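Local coordinates for protein 4-methyl-5(B-hydroxyethyl)-thiazole monophosphate biosynthesis enzyme (Vibrio cholerae O1 biovar El Tor, PDB 3OT1) that belongs to the DJ-1/PfpI family and probably has a part in making the thiazole monophosphate precursor of thiamine, at residues Q38-A43 against T59-L64; P15-S20 against A42-K47. One frame throughout, in Å; residues are numbered along the deposited sequence. Where two conformers were deposited one is given.

Both contacts lie on strand 38-43: contact 1 sets the short edge strand 62-63 along one side of it, and contact 2 sets strand 11-16 along the other. Their centres are 9 Å apart, and Ala-42 and Ala-43 belong to both. Packing joins them directly, with Leu-64 CD2 3.9 Å from Pro-15 CG and Ala-60 CB 4.2 Å from Val-16 CG2. A sodium ion ties them further: Ala-43 O is a ligand common to the two, Thr-63 OG1 comes from contact 1 and Gly-45 O from contact 2, while Glu-65 OE1 and a water complete the five ligands. Both centres stand about 14 Å from that of the chain.

Contact 1: Q38-A43 against T59-L64; sequences QVTMAA and TAEQTL. With NA (sodium ion), chain D.
Ala-42 and Ala-43 pair in parallel with Gln-62 and Thr-63, which adds a two-residue edge strand to the central sheet of this DJ-1/PfpI-type alpha/beta fold. Ala-43 N gives Gln-62 O a hydrogen bond of 3.0 Å, and that same oxygen takes a CA-H...O contact from Ala-42. Glu-61 N reaches Met-41 O, and Leu-64 N reaches Ala-43 O with an angle of 171° at the hydrogen.

The side chain of Gln-62 can be followed outward. From CB, chi1 of 66° wedges CG between backbone N and carbonyl carbon, 4.0 Å from Thr-40 CG2; CD then comes to 3.6 Å from that same Thr-40 CG2, and the Thr-40 and Gln-62 side chains cross at about a right angle. OE1 accepts from a water held by Thr-40 OG1, whereas NE2 has a hydrogen-bond partner beyond the two segments.

Met-41, present as selenomethionine, sets its CB 4.4 Å from Ala-60 CB; in the conformer given its CE lies near Thr-59 O, a contact that is not firm because a second conformer was deposited. At the strand end, sodium is bound by Ala-43 O and, at 2.3 Å, by Thr-63 OG1.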
loop_
_atom_site.group_PDB
_atom_site.type_symbol
_atom_site.label_atom_id
_atom_site.label_comp_id
_atom_site.label_asym_id
_atom_site.label_seq_id
_atom_site.Cartn_x
_atom_site.Cartn_y
_atom_site.Cartn_z
ATOM N N GLN B 38 -6.133 -2.254 17.255
ATOM C CA GLN B 38 -5.801 -3.674 17.250
ATOM C C GLN B 38 -6.433 -4.286 16.016
ATOM O O GLN B 38 -7.646 -4.378 15.933
ATOM C CB GLN B 38 -6.360 -4.330 18.501
ATOM C CG GLN B 38 -6.002 -3.616 19.772
ATOM C CD GLN B 38 -4.534 -3.546 19.951
ATOM O OE1 GLN B 38 -3.866 -4.579 20.025
ATOM N NE2 GLN B 38 -3.991 -2.315 20.021
ATOM N N VAL B 39 -5.600 -4.651 15.050
ATOM C CA VAL B 39 -6.062 -5.099 13.743
ATOM C C VAL B 39 -5.785 -6.577 13.584
ATOM O O VAL B 39 -4.661 -7.039 13.738
ATOM C CB VAL B 39 -5.383 -4.300 12.612
ATOM C CG1 VAL B 39 -5.970 -4.739 11.268
ATOM C CG2 VAL B 39 -5.555 -2.787 12.832
ATOM N N THR B 40 -6.838 -7.334 13.308
ATOM C CA THR B 40 -6.757 -8.758 13.105
ATOM C C THR B 40 -7.041 -9.093 11.651
ATOM O O THR B 40 -8.146 -8.869 11.168
ATOM C CB THR B 40 -7.790 -9.500 13.988
ATOM O OG1 THR B 40 -7.557 -9.167 15.364
ATOM C CG2 THR B 40 -7.707 -11.004 13.794
HETATM N N MSE B 41 -6.054 -9.674 10.985
HETATM C CA MSE B 41 -6.253 -10.256 9.669
HETATM C C MSE B 41 -6.727 -11.688 9.839
HETATM O O MSE B 41 -6.134 -12.446 10.614
HETATM C CB MSE B 41 -4.937 -10.197 8.888
HETATM C CG MSE B 41 -4.453 -8.781 8.619
HETATM SE SE MSE B 41 -2.619 -8.718 7.959
HETATM C CE MSE B 41 -2.945 -10.050 6.491
ATOM N N ALA B 42 -7.790 -12.062 9.113
ATOM C CA ALA B 42 -8.386 -13.382 9.244
ATOM C C ALA B 42 -8.643 -13.968 7.854
ATOM O O ALA B 42 -9.245 -13.307 7.013
ATOM C CB ALA B 42 -9.700 -13.322 10.045
ATOM N N ALA B 43 -8.206 -15.205 7.634
ATOM C CA ALA B 43 -8.225 -15.781 6.301
ATOM C C ALA B 43 -9.492 -16.581 6.019
ATOM O O ALA B 43 -9.878 -17.433 6.828
ATOM C CB ALA B 43 -7.008 -16.685 6.060
ATOM N N THR B 59 -0.359 -13.005 5.481
ATOM C CA THR B 59 -0.388 -13.922 6.607
ATOM C C THR B 59 -1.403 -13.460 7.633
ATOM O O THR B 59 -1.182 -12.479 8.341
ATOM C CB THR B 59 0.991 -14.035 7.236
ATOM O OG1 THR B 59 1.950 -14.492 6.295
ATOM C CG2 THR B 59 0.988 -14.986 8.397
ATOM N N ALA B 60 -2.501 -14.195 7.713
ATOM C CA ALA B 60 -3.538 -13.929 8.684
ATOM C C ALA B 60 -3.154 -14.532 10.043
ATOM O O ALA B 60 -2.387 -15.466 10.121
ATOM C CB ALA B 60 -4.865 -14.504 8.217
ATOM N N GLU B 61 -3.755 -13.975 11.091
ATOM C CA GLU B 61 -3.524 -14.444 12.451
ATOM C C GLU B 61 -4.476 -15.573 12.842
ATOM O O GLU B 61 -4.146 -16.402 13.696
ATOM C CB GLU B 61 -3.694 -13.276 13.408
ATOM C CG GLU B 61 -3.387 -13.555 14.850
ATOM C CD GLU B 61 -4.020 -12.522 15.739
ATOM O OE1 GLU B 61 -4.152 -11.370 15.273
ATOM O OE2 GLU B 61 -4.407 -12.861 16.876
ATOM N N GLN B 62 -5.653 -15.635 12.229
ATOM C CA GLN B 62 -6.673 -16.610 12.587
ATOM C C GLN B 62 -7.614 -16.818 11.411
ATOM O O GLN B 62 -7.587 -16.085 10.422
ATOM C CB GLN B 62 -7.412 -16.166 13.865
ATOM C CG GLN B 62 -8.215 -14.921 13.698
ATOM C CD GLN B 62 -8.562 -14.271 15.053
ATOM O OE1 GLN B 62 -7.672 -14.022 15.860
ATOM N NE2 GLN B 62 -9.833 -13.937 15.269
ATOM N N THR B 63 -8.420 -17.849 11.527
ATOM C CA THR B 63 -9.368 -18.182 10.492
ATOM C C THR B 63 -10.601 -17.280 10.554
ATOM O O THR B 63 -11.151 -17.029 11.616
ATOM C CB THR B 63 -9.776 -19.625 10.619
ATOM O OG1 THR B 63 -10.606 -19.941 9.528
ATOM C CG2 THR B 63 -10.502 -19.965 11.907
ATOM N N LEU B 64 -11.047 -16.825 9.393
ATOM C CA LEU B 64 -12.218 -15.968 9.299
ATOM C C LEU B 64 -13.452 -16.675 9.817
ATOM O O LEU B 64 -14.273 -16.090 10.512
ATOM C CB LEU B 64 -12.370 -15.505 7.845
ATOM C CG LEU B 64 -13.492 -14.507 7.574
ATOM C CD1 LEU B 64 -14.837 -15.194 7.456
ATOM C CD2 LEU B 64 -13.572 -13.367 8.525
HETATM NA NA NA D . -10.167 -19.654 7.310
HETATM O O HOH W 1 -4.916 -9.401 16.416
HETATM O O HOH W 2 -7.629 -11.104 17.270
HETATM O O HOH W 3 -7.778 -19.862 7.700
#

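Contact 2: P15-S20 against A42-K47; sequences PVAHGS and AAVGDK. With NA (sodium ion), chain D.
Val-16 is gripped through both of its backbone polar atoms: its N donates to Ala-42 O at 2.9 Å, and its O accepts from Val-44 N at 2.8 Å. The second bond is nearly straight, 170° at the hydrogen. Two CA-H...O contacts accompany these bonds, Pro-15 CA to Ala-42 O and Ala-43 CA to Val-16 O. Val-16 CG2, placed between backbone N and carbonyl carbon by the first torsion, lies 3.7 Å from Ala-42 O and also meets the Ala-43 methyl. One step on, Ala-17 CB touches Val-44 CB at 4.1 Å.

These strand ends close a beta-alpha-beta unit whose crossover is helix 22-34; Thr-25 of that helix packs on Val-16, while Phe-87 of helix 81-88 lies against Pro-15, Ala-17 and Val-44.

Beyond the paired residues the two segments diverge, and a water bridges them, accepting from His-18 N and donating to Val-44 O. A type II turn from Ala-17 to Ser-20 folds the first segment back, and Ser-20 OG accepts from Ala-17 N at 2.9 Å. In the other segment Gly-45, whose phi of 101° would press a CB against Val-44 O and so suits glycine, presents its O to sodium at 2.1 Å.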
loop_
_atom_site.group_PDB
_atom_site.type_symbol
_atom_site.label_atom_id
_atom_site.label_comp_id
_atom_site.label_asym_id
_atom_site.label_seq_id
_atom_site.Cartn_x
_atom_site.Cartn_y
_atom_site.Cartn_z
ATOM N N PRO B 15 -10.757 -9.292 6.919
ATOM C CA PRO B 15 -10.699 -10.578 6.231
ATOM C C PRO B 15 -9.820 -10.496 4.992
ATOM O O PRO B 15 -9.755 -9.468 4.326
ATOM C CB PRO B 15 -12.154 -10.825 5.848
ATOM C CG PRO B 15 -12.958 -9.945 6.805
ATOM C CD PRO B 15 -12.115 -8.717 6.901
ATOM N N VAL B 16 -9.150 -11.606 4.703
ATOM C CA VAL B 16 -8.368 -11.758 3.511
ATOM C C VAL B 16 -8.667 -13.096 2.874
ATOM O O VAL B 16 -9.037 -14.058 3.552
ATOM C CB VAL B 16 -6.844 -11.606 3.800
ATOM C CG1 VAL B 16 -6.525 -10.196 4.249
ATOM C CG2 VAL B 16 -6.348 -12.664 4.756
ATOM N N ALA B 17 -8.463 -13.174 1.564
ATOM C CA ALA B 17 -8.683 -14.402 0.814
ATOM C C ALA B 17 -7.651 -14.486 -0.313
ATOM O O ALA B 17 -7.001 -13.510 -0.643
ATOM C CB ALA B 17 -10.113 -14.416 0.212
ATOM N N HIS B 18 -7.514 -15.676 -0.875
ATOM C CA HIS B 18 -6.778 -15.846 -2.116
ATOM C C HIS B 18 -7.333 -14.846 -3.126
ATOM O O HIS B 18 -8.531 -14.816 -3.387
ATOM C CB HIS B 18 -6.927 -17.266 -2.615
ATOM C CG HIS B 18 -6.166 -17.522 -3.859
ATOM N ND1 HIS B 18 -4.845 -17.901 -3.864
ATOM C CD2 HIS B 18 -6.538 -17.416 -5.153
ATOM C CE1 HIS B 18 -4.446 -18.055 -5.113
ATOM N NE2 HIS B 18 -5.450 -17.751 -5.911
ATOM N N GLY B 19 -6.473 -14.015 -3.691
ATOM C CA GLY B 19 -6.877 -13.023 -4.645
ATOM C C GLY B 19 -7.262 -11.677 -4.073
ATOM O O GLY B 19 -7.615 -10.777 -4.847
ATOM N N SER B 20 -7.225 -11.492 -2.759
ATOM C CA SER B 20 -7.400 -10.170 -2.199
ATOM C C SER B 20 -6.333 -9.221 -2.743
ATOM O O SER B 20 -5.213 -9.610 -3.014
ATOM C CB SER B 20 -7.319 -10.186 -0.671
ATOM O OG SER B 20 -8.437 -10.837 -0.078
ATOM N N ALA B 42 -7.790 -12.062 9.113
ATOM C CA ALA B 42 -8.386 -13.382 9.244
ATOM C C ALA B 42 -8.643 -13.968 7.854
ATOM O O ALA B 42 -9.245 -13.307 7.013
ATOM C CB ALA B 42 -9.700 -13.322 10.045
ATOM N N ALA B 43 -8.206 -15.205 7.634
ATOM C CA ALA B 43 -8.225 -15.781 6.301
ATOM C C ALA B 43 -9.492 -16.581 6.019
ATOM O O ALA B 43 -9.878 -17.433 6.828
ATOM C CB ALA B 43 -7.008 -16.685 6.060
ATOM N N VAL B 44 -10.082 -16.353 4.849
ATOM C CA VAL B 44 -11.117 -17.207 4.308
ATOM C C VAL B 44 -10.435 -18.470 3.770
ATOM O O VAL B 44 -9.422 -18.389 3.073
ATOM C CB VAL B 44 -11.897 -16.466 3.215
ATOM C CG1 VAL B 44 -12.900 -17.367 2.525
ATOM C CG2 VAL B 44 -12.574 -15.231 3.815
ATOM N N GLY B 45 -11.019 -19.625 4.082
ATOM C CA GLY B 45 -10.483 -20.910 3.664
ATOM C C GLY B 45 -9.740 -21.618 4.757
ATOM O O GLY B 45 -9.870 -21.250 5.909
ATOM N N ASP B 46 -8.964 -22.639 4.401
ATOM C CA ASP B 46 -8.363 -23.529 5.402
ATOM C C ASP B 46 -6.874 -23.302 5.612
ATOM O O ASP B 46 -6.201 -24.095 6.276
ATOM C CB ASP B 46 -8.647 -24.998 5.055
ATOM C CG ASP B 46 -10.052 -25.450 5.456
ATOM O OD1 ASP B 46 -10.628 -24.910 6.438
ATOM O OD2 ASP B 46 -10.566 -26.381 4.816
ATOM N N LYS B 47 -6.349 -22.210 5.068
ATOM C CA LYS B 47 -4.950 -21.815 5.218
ATOM C C LYS B 47 -4.863 -20.402 5.804
ATOM O O LYS B 47 -5.628 -19.517 5.408
ATOM C CB LYS B 47 -4.238 -21.815 3.859
ATOM C CG LYS B 47 -4.439 -23.048 2.962
ATOM C CD LYS B 47 -3.963 -24.329 3.581
ATOM C CE LYS B 47 -3.850 -25.457 2.552
ATOM N NZ LYS B 47 -5.142 -25.981 2.087
HETATM NA NA NA D . -10.167 -19.654 7.310
HETATM O O HOH W 4 -9.193 -17.793 0.321
HETATM O O HOH W 3 -7.778 -19.862 7.700
#